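Paenibacillus xanthan lyase (Paenibacillus, PDB 6F2P) is a calcium-containing polysaccharide lyase of family 8 that cleaves the polysaccharide xanthan, presumably by the beta-elimination common to such lyases. Local coordinates at residues G459-V468 with K677-T685; A632-L640 with Q647-N655. All blocks are in the same frame, centred on the assembly; numbering follows the deposited sequence.

Interaction 1. Residues G459-V468 with K677-T685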
loop_
_atom_site.group_PDB
_atom_site.type_symbol
_atom_site.label_atom_id
_atom_site.label_comp_id
_atom_site.label_asym_id
_atom_site.label_seq_id
_atom_site.Cartn_x
_atom_site.Cartn_y
_atom_site.Cartn_z
ATOM N N GLY A 459 2.944 -1.769 4.758
ATOM C CA GLY A 459 3.648 -2.860 5.392
ATOM C C GLY A 459 4.179 -3.868 4.401
ATOM O O GLY A 459 4.216 -3.606 3.197
ATOM N N THR A 460 4.601 -5.018 4.921
ATOM C CA THR A 460 5.141 -6.097 4.106
ATOM C C THR A 460 4.850 -7.457 4.746
ATOM O O THR A 460 4.292 -7.532 5.836
ATOM C CB THR A 460 6.656 -5.936 3.867
ATOM O OG1 THR A 460 7.077 -6.875 2.874
ATOM C CG2 THR A 460 7.446 -6.185 5.144
ATOM N N ASP A 461 5.229 -8.534 4.072
ATOM C CA ASP A 461 4.787 -9.857 4.486
ATOM C C ASP A 461 5.767 -10.947 4.099
ATOM O O ASP A 461 6.682 -10.729 3.307
ATOM C CB ASP A 461 3.466 -10.173 3.817
ATOM C CG ASP A 461 3.534 -10.011 2.315
ATOM O OD1 ASP A 461 4.173 -10.858 1.653
ATOM O OD2 ASP A 461 2.951 -9.033 1.797
ATOM N N ILE A 462 5.544 -12.139 4.631
ATOM C CA ILE A 462 6.398 -13.262 4.308
ATOM C C ILE A 462 5.596 -14.568 4.309
ATOM O O ILE A 462 4.627 -14.714 5.060
ATOM C CB ILE A 462 7.633 -13.316 5.249
ATOM C CG1 ILE A 462 8.859 -13.836 4.495
ATOM C CG2 ILE A 462 7.346 -14.136 6.489
ATOM C CD1 ILE A 462 10.170 -13.531 5.192
ATOM N N LEU A 463 5.979 -15.485 3.421
ATOM C CA LEU A 463 5.355 -16.804 3.315
ATOM C C LEU A 463 3.871 -16.741 2.970
ATOM O O LEU A 463 3.160 -17.748 3.040
ATOM C CB LEU A 463 5.572 -17.599 4.605
ATOM C CG LEU A 463 7.043 -17.827 4.955
ATOM C CD1 LEU A 463 7.196 -18.642 6.225
ATOM C CD2 LEU A 463 7.742 -18.506 3.797
ATOM N N GLY A 464 3.409 -15.558 2.582
ATOM C CA GLY A 464 1.996 -15.337 2.355
ATOM C C GLY A 464 1.135 -15.604 3.583
ATOM O O GLY A 464 -0.068 -15.817 3.444
ATOM N N GLN A 465 1.745 -15.575 4.771
ATOM C CA GLN A 465 1.069 -15.952 6.018
ATOM C C GLN A 465 1.317 -14.988 7.187
ATOM O O GLN A 465 0.502 -14.876 8.102
ATOM C CB GLN A 465 1.519 -17.346 6.453
ATOM C CG GLN A 465 1.120 -18.464 5.518
ATOM C CD GLN A 465 1.254 -19.809 6.182
ATOM O OE1 GLN A 465 0.643 -20.062 7.227
ATOM N NE2 GLN A 465 2.075 -20.679 5.595
ATOM N N TYR A 466 2.455 -14.311 7.171
ATOM C CA TYR A 466 2.835 -13.464 8.292
ATOM C C TYR A 466 3.090 -12.062 7.765
ATOM O O TYR A 466 3.590 -11.883 6.656
ATOM C CB TYR A 466 4.074 -14.038 9.008
ATOM C CG TYR A 466 3.956 -15.525 9.261
ATOM C CD1 TYR A 466 2.837 -16.048 9.898
ATOM C CD2 TYR A 466 4.945 -16.412 8.834
ATOM C CE1 TYR A 466 2.707 -17.413 10.119
ATOM C CE2 TYR A 466 4.827 -17.788 9.054
ATOM C CZ TYR A 466 3.704 -18.277 9.698
ATOM O OH TYR A 466 3.564 -19.630 9.915
ATOM N N GLY A 467 2.728 -11.057 8.544
ATOM C CA GLY A 467 2.823 -9.703 8.051
ATOM C C GLY A 467 3.087 -8.716 9.157
ATOM O O GLY A 467 2.926 -9.021 10.345
ATOM N N VAL A 468 3.503 -7.526 8.749
ATOM C CA VAL A 468 3.736 -6.423 9.655
ATOM C C VAL A 468 3.224 -5.167 8.956
ATOM O O VAL A 468 3.504 -4.956 7.769
ATOM C CB VAL A 468 5.244 -6.290 10.000
ATOM C CG1 VAL A 468 6.086 -6.368 8.744
ATOM C CG2 VAL A 468 5.522 -4.999 10.756
ATOM N N LYS A 677 13.103 4.821 5.391
ATOM C CA LYS A 677 11.803 4.363 5.867
ATOM C C LYS A 677 11.460 3.070 5.139
ATOM O O LYS A 677 11.613 2.983 3.921
ATOM C CB LYS A 677 10.718 5.409 5.593
ATOM C CG LYS A 677 10.954 6.740 6.275
ATOM C CD LYS A 677 10.025 7.818 5.731
ATOM C CE LYS A 677 10.320 9.167 6.369
ATOM N NZ LYS A 677 9.243 10.143 6.089
ATOM N N ALA A 678 11.009 2.066 5.879
ATOM C CA ALA A 678 10.774 0.764 5.281
ATOM C C ALA A 678 9.981 -0.126 6.208
ATOM O O ALA A 678 10.037 0.022 7.425
ATOM C CB ALA A 678 12.096 0.109 4.961
ATOM N N SER A 679 9.244 -1.061 5.636
ATOM C CA SER A 679 8.671 -2.130 6.425
ATOM C C SER A 679 9.399 -3.408 6.012
ATOM O O SER A 679 9.545 -3.693 4.824
ATOM C CB SER A 679 7.179 -2.240 6.168
ATOM O OG SER A 679 6.597 -3.191 7.037
ATOM N N VAL A 680 9.894 -4.159 6.988
ATOM C CA VAL A 680 10.760 -5.295 6.700
ATOM C C VAL A 680 10.332 -6.514 7.501
ATOM O O VAL A 680 9.944 -6.386 8.664
ATOM C CB VAL A 680 12.216 -4.955 7.047
ATOM C CG1 VAL A 680 13.141 -6.126 6.756
ATOM C CG2 VAL A 680 12.646 -3.712 6.288
ATOM N N MET A 681 10.379 -7.691 6.879
ATOM C CA MET A 681 10.099 -8.932 7.590
ATOM C C MET A 681 11.118 -10.008 7.216
ATOM O O MET A 681 11.451 -10.164 6.046
ATOM C CB MET A 681 8.662 -9.396 7.334
ATOM C CG MET A 681 8.279 -10.679 8.055
ATOM S SD MET A 681 6.492 -10.893 8.271
ATOM C CE MET A 681 6.224 -9.792 9.653
ATOM N N THR A 682 11.629 -10.725 8.217
ATOM C CA THR A 682 12.619 -11.778 7.991
ATOM C C THR A 682 12.106 -13.147 8.435
ATOM O O THR A 682 11.367 -13.265 9.413
ATOM C CB THR A 682 13.953 -11.484 8.724
ATOM O OG1 THR A 682 13.758 -11.565 10.144
ATOM C CG2 THR A 682 14.499 -10.092 8.358
ATOM N N LYS A 683 12.490 -14.179 7.693
ATOM C CA LYS A 683 12.246 -15.561 8.093
ATOM C C LYS A 683 13.565 -16.340 8.066
ATOM O O LYS A 683 14.228 -16.425 7.025
ATOM C CB LYS A 683 11.216 -16.217 7.172
ATOM C CG LYS A 683 11.147 -17.732 7.275
ATOM C CD LYS A 683 10.441 -18.199 8.539
ATOM C CE LYS A 683 10.741 -19.681 8.827
ATOM N NZ LYS A 683 9.664 -20.349 9.636
ATOM N N GLU A 684 13.955 -16.884 9.216
ATOM C CA GLU A 684 15.179 -17.672 9.317
ATOM C C GLU A 684 14.908 -19.161 9.543
ATOM O O GLU A 684 14.014 -19.542 10.295
ATOM C CB GLU A 684 16.078 -17.137 10.432
ATOM C CG GLU A 684 17.325 -17.982 10.656
ATOM C CD GLU A 684 18.358 -17.313 11.545
ATOM O OE1 GLU A 684 18.046 -16.273 12.172
ATOM O OE2 GLU A 684 19.487 -17.839 11.615
ATOM N N THR A 685 15.673 -19.999 8.859
ATOM C CA THR A 685 15.664 -21.434 9.097
ATOM C C THR A 685 17.118 -21.902 9.186
ATOM O O THR A 685 18.045 -21.095 9.067
ATOM C CB THR A 685 14.966 -22.200 7.960
ATOM O OG1 THR A 685 15.836 -22.260 6.820
ATOM C CG2 THR A 685 13.673 -21.526 7.574
HETATM O O HOH W 1 6.606 -20.797 9.105
#

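Interaction 2. Residues A632-L640 with Q647-N655. With CA (calcium ion), chain B.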
loop_
_atom_site.group_PDB
_atom_site.type_symbol
_atom_site.label_atom_id
_atom_site.label_comp_id
_atom_site.label_asym_id
_atom_site.label_seq_id
_atom_site.Cartn_x
_atom_site.Cartn_y
_atom_site.Cartn_z
ATOM N N ALA A 632 1.554 -15.549 28.679
ATOM C CA ALA A 632 2.148 -14.423 29.392
ATOM C C ALA A 632 3.412 -14.830 30.138
ATOM O O ALA A 632 4.356 -14.051 30.236
ATOM C CB ALA A 632 1.150 -13.801 30.336
ATOM N N ALA A 633 3.440 -16.056 30.647
ATOM C CA ALA A 633 4.596 -16.538 31.406
ATOM C C ALA A 633 5.818 -16.755 30.519
ATOM O O ALA A 633 6.952 -16.453 30.904
ATOM C CB ALA A 633 4.246 -17.825 32.138
ATOM N N THR A 634 5.579 -17.309 29.338
ATOM C CA THR A 634 6.642 -17.572 28.386
ATOM C C THR A 634 6.153 -17.173 26.993
ATOM O O THR A 634 5.684 -18.008 26.223
ATOM C CB THR A 634 7.102 -19.056 28.438
ATOM O OG1 THR A 634 5.963 -19.914 28.370
ATOM C CG2 THR A 634 7.810 -19.344 29.740
ATOM N N PRO A 635 6.238 -15.872 26.681
ATOM C CA PRO A 635 5.709 -15.309 25.434
ATOM C C PRO A 635 6.445 -15.851 24.236
ATOM O O PRO A 635 7.659 -15.993 24.296
ATOM C CB PRO A 635 6.003 -13.812 25.569
ATOM C CG PRO A 635 6.195 -13.582 27.023
ATOM C CD PRO A 635 6.806 -14.835 27.554
ATOM N N GLN A 636 5.714 -16.133 23.163
ATOM C CA GLN A 636 6.322 -16.587 21.924
ATOM C C GLN A 636 6.799 -15.398 21.082
ATOM O O GLN A 636 7.267 -15.584 19.959
ATOM C CB GLN A 636 5.337 -17.431 21.118
ATOM C CG GLN A 636 4.581 -18.476 21.921
ATOM C CD GLN A 636 3.422 -19.053 21.141
ATOM O OE1 GLN A 636 3.223 -18.720 19.979
ATOM N NE2 GLN A 636 2.642 -19.910 21.778
ATOM N N ILE A 637 6.676 -14.181 21.617
ATOM C CA ILE A 637 7.186 -12.991 20.926
ATOM C C ILE A 637 8.176 -12.204 21.784
ATOM O O ILE A 637 8.115 -12.243 23.012
ATOM C CB ILE A 637 6.052 -12.038 20.466
ATOM C CG1 ILE A 637 5.257 -11.531 21.670
ATOM C CG2 ILE A 637 5.136 -12.718 19.448
ATOM C CD1 ILE A 637 5.585 -10.107 22.063
ATOM N N SER A 638 9.085 -11.486 21.132
ATOM C CA SER A 638 10.009 -10.613 21.843
ATOM C C SER A 638 10.083 -9.255 21.177
ATOM O O SER A 638 10.410 -9.143 20.001
ATOM C CB SER A 638 11.393 -11.238 21.931
ATOM O OG SER A 638 11.320 -12.420 22.702
ATOM N N ILE A 639 9.761 -8.217 21.929
ATOM C CA ILE A 639 9.787 -6.883 21.371
ATOM C C ILE A 639 11.229 -6.410 21.397
ATOM O O ILE A 639 11.823 -6.259 22.462
ATOM C CB ILE A 639 8.828 -5.946 22.133
ATOM C CG1 ILE A 639 7.385 -6.417 21.915
ATOM C CG2 ILE A 639 8.983 -4.516 21.670
ATOM C CD1 ILE A 639 6.383 -5.811 22.862
ATOM N N LEU A 640 11.796 -6.222 20.210
ATOM C CA LEU A 640 13.202 -5.879 20.074
ATOM C C LEU A 640 13.409 -4.405 20.335
ATOM O O LEU A 640 14.444 -3.999 20.872
ATOM C CB LEU A 640 13.709 -6.235 18.673
ATOM C CG LEU A 640 13.481 -7.693 18.260
ATOM C CD1 LEU A 640 14.043 -7.964 16.879
ATOM C CD2 LEU A 640 14.071 -8.656 19.278
ATOM N N GLN A 647 10.208 0.019 15.303
ATOM C CA GLN A 647 9.366 -0.843 16.115
ATOM C C GLN A 647 9.539 -2.247 15.581
ATOM O O GLN A 647 9.274 -2.511 14.409
ATOM C CB GLN A 647 7.893 -0.406 16.037
ATOM C CG GLN A 647 7.653 0.971 16.636
ATOM C CD GLN A 647 6.256 1.482 16.407
ATOM O OE1 GLN A 647 5.872 1.797 15.276
ATOM N NE2 GLN A 647 5.479 1.576 17.481
ATOM N N ALA A 648 10.000 -3.151 16.428
ATOM C CA ALA A 648 10.347 -4.475 15.945
ATOM C C ALA A 648 9.926 -5.577 16.910
ATOM O O ALA A 648 10.056 -5.443 18.134
ATOM C CB ALA A 648 11.834 -4.552 15.649
ATOM N N VAL A 649 9.400 -6.656 16.336
ATOM C CA VAL A 649 8.940 -7.810 17.090
ATOM C C VAL A 649 9.407 -9.090 16.402
ATOM O O VAL A 649 9.356 -9.206 15.172
ATOM C CB VAL A 649 7.402 -7.816 17.205
ATOM C CG1 VAL A 649 6.901 -9.095 17.902
ATOM C CG2 VAL A 649 6.925 -6.579 17.929
ATOM N N LYS A 650 9.883 -10.038 17.200
ATOM C CA LYS A 650 10.274 -11.349 16.699
ATOM C C LYS A 650 9.408 -12.425 17.351
ATOM O O LYS A 650 9.258 -12.452 18.565
ATOM C CB LYS A 650 11.760 -11.613 16.977
ATOM C CG LYS A 650 12.200 -13.068 16.749
ATOM C CD LYS A 650 13.711 -13.187 16.565
ATOM C CE LYS A 650 14.123 -14.610 16.142
ATOM N NZ LYS A 650 15.569 -14.711 15.729
ATOM N N GLU A 651 8.819 -13.290 16.538
ATOM C CA GLU A 651 8.125 -14.458 17.056
ATOM C C GLU A 651 9.152 -15.577 17.104
ATOM O O GLU A 651 9.603 -16.048 16.062
ATOM C CB GLU A 651 6.968 -14.837 16.137
ATOM C CG GLU A 651 5.779 -15.477 16.843
ATOM C CD GLU A 651 5.901 -16.992 16.987
ATOM O OE1 GLU A 651 4.957 -17.599 17.533
ATOM O OE2 GLU A 651 6.926 -17.577 16.558
ATOM N N THR A 652 9.524 -15.996 18.309
ATOM C CA THR A 652 10.671 -16.892 18.487
ATOM C C THR A 652 10.417 -18.359 18.148
ATOM O O THR A 652 11.363 -19.140 18.041
ATOM C CB THR A 652 11.242 -16.801 19.907
ATOM O OG1 THR A 652 10.238 -17.197 20.854
ATOM C CG2 THR A 652 11.704 -15.374 20.199
ATOM N N GLN A 653 9.155 -18.737 17.991
ATOM C CA GLN A 653 8.829 -20.082 17.544
ATOM C C GLN A 653 9.014 -20.157 16.041
ATOM O O GLN A 653 9.626 -21.091 15.524
ATOM C CB GLN A 653 7.376 -20.426 17.870
ATOM C CG GLN A 653 7.021 -20.311 19.330
ATOM C CD GLN A 653 7.177 -21.623 20.066
ATOM O OE1 GLN A 653 6.186 -22.237 20.474
ATOM N NE2 GLN A 653 8.425 -22.065 20.246
ATOM N N LEU A 654 8.469 -19.169 15.339
ATOM C CA LEU A 654 8.500 -19.139 13.880
ATOM C C LEU A 654 9.844 -18.643 13.351
ATOM O O LEU A 654 10.170 -18.818 12.170
ATOM C CB LEU A 654 7.396 -18.219 13.361
ATOM C CG LEU A 654 5.943 -18.626 13.589
ATOM C CD1 LEU A 654 5.020 -17.526 13.093
ATOM C CD2 LEU A 654 5.670 -19.917 12.858
ATOM N N ASN A 655 10.612 -18.015 14.232
ATOM C CA ASN A 655 11.786 -17.258 13.821
ATOM C C ASN A 655 11.466 -16.278 12.689
ATOM O O ASN A 655 12.220 -16.138 11.721
ATOM C CB ASN A 655 12.940 -18.198 13.478
ATOM C CG ASN A 655 13.387 -19.006 14.678
ATOM O OD1 ASN A 655 13.731 -18.440 15.723
ATOM N ND2 ASN A 655 13.350 -20.334 14.554
HETATM CA CA CA B . 2.771 -17.880 17.908
#

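Interaction 1. Residues G459-V468 with K677-T685
Met-681, on strand 678-684, lies across one face of the hairpin formed by 459-462 and 466-468. Its CB is 4.1 Å from CG2 of Thr-460. With CG anti to the backbone N (chi1 -179°), that carbon comes up against Ile-462, 3.9 Å from its CB and equally near its CG2 branch. SD then settles 3.5 Å from the backbone O of Tyr-466. A bend at chi3 (-78°) turns the methyl along the second arm: CE meets the carbonyl carbon of Gly-467 at 3.4 Å and CG1 of Val-468 at 3.5 Å. On one flank, CD1 of Ile-462 abuts CB of Lys-683, the two side chains crossing at about a right angle. On the other, OG of Ser-679 faces CA of Gly-459 and hydrogen-bonds to OD1 of Asn-660. At the loop end, NZ of Lys-683 donates to a water 3.1 Å away that is weakly linked to OH of Tyr-466; the same NZ also hydrogen-bonds to Leu-654 O. The two segments thus meet by apolar contact without a direct hydrogen bond, while Thr-460 and Asp-461 supply polar links from the super-sandwich strand to Ser-692, Ser-744 and Lys-746.

Interaction 2. Residues A632-L640 with Q647-N655
The beta hairpin of strands 637-642 and 646-651, at one border of a seven-stranded antiparallel sheet, carries two ligands of a calcium site at its open end. Ile-637 pairs with Glu-651 and Ile-639 with Val-649 as non-hydrogen-bonded pairs, while Ser-638 and Lys-650 form the hydrogen-bonded pair between them. Ser-638 N donates to Lys-650 O (2.7 Å) and Lys-650 N returns a bond to Ser-638 O. Leu-640 N to Ala-648 O and Thr-652 N to Gln-636 O extend the ladder at its two ends. On the face bearing the isoleucines, CG1 of Ile-639 lies 4.0 Å from CG2 of Val-649, the two side chains side by side and pointing the same way; both also touch Leu-496.

At the open end, Gln-636, just before the strand, and Glu-651, in the last bridge, reach in the same direction toward the calcium ion. Gln-636 OE1 binds it at 2.3 Å and Glu-651 OE1 at 2.2 Å, with the amide and carboxylate planes 84° apart. OE1 of Gln-636 and OE1 of Glu-651 are 3.2 Å apart, as expected of two ligands of one ion. Glu-651 bends at chi2 (-87°), bringing its carboxylate back toward Gln-636. Its other oxygen, OE2, accepts from Leu-654 N. CG of Gln-653 packs 3.8 Å from CB of Gln-636, beside the ligand's stem. Asp-490, Asp-491 and Glu-492 complete the protein ligands, their carboxylates probably balancing the ion's charge. An antiparallel hairpin thus ends in an oxygen-rich calcium site, its ligands drawn from segments distant in sequence.

Overall arrangement
Interactions 1 and 2 have centres about 14 Å apart and share the seven-stranded antiparallel sheet. Strand 656-661 lies between the hairpin of interaction 2 and strand 678-684 of interaction 1. Along the chain, 459-468 comes first, then 632-640 and 647-655, and finally 677-685, so interaction 2 is nested within the loop closed by interaction 1. They also touch directly: Glu-684 N probably hydrogen-bonds to Asn-655 O at 3.1 Å, and Tyr-466 packs on Leu-654. Interaction 1 joins this sheet to the nine-stranded sheet containing 457-462; the calcium ion of interaction 2 makes a second connection, through Asp-490, Asp-491 and Glu-492, between the same two regions.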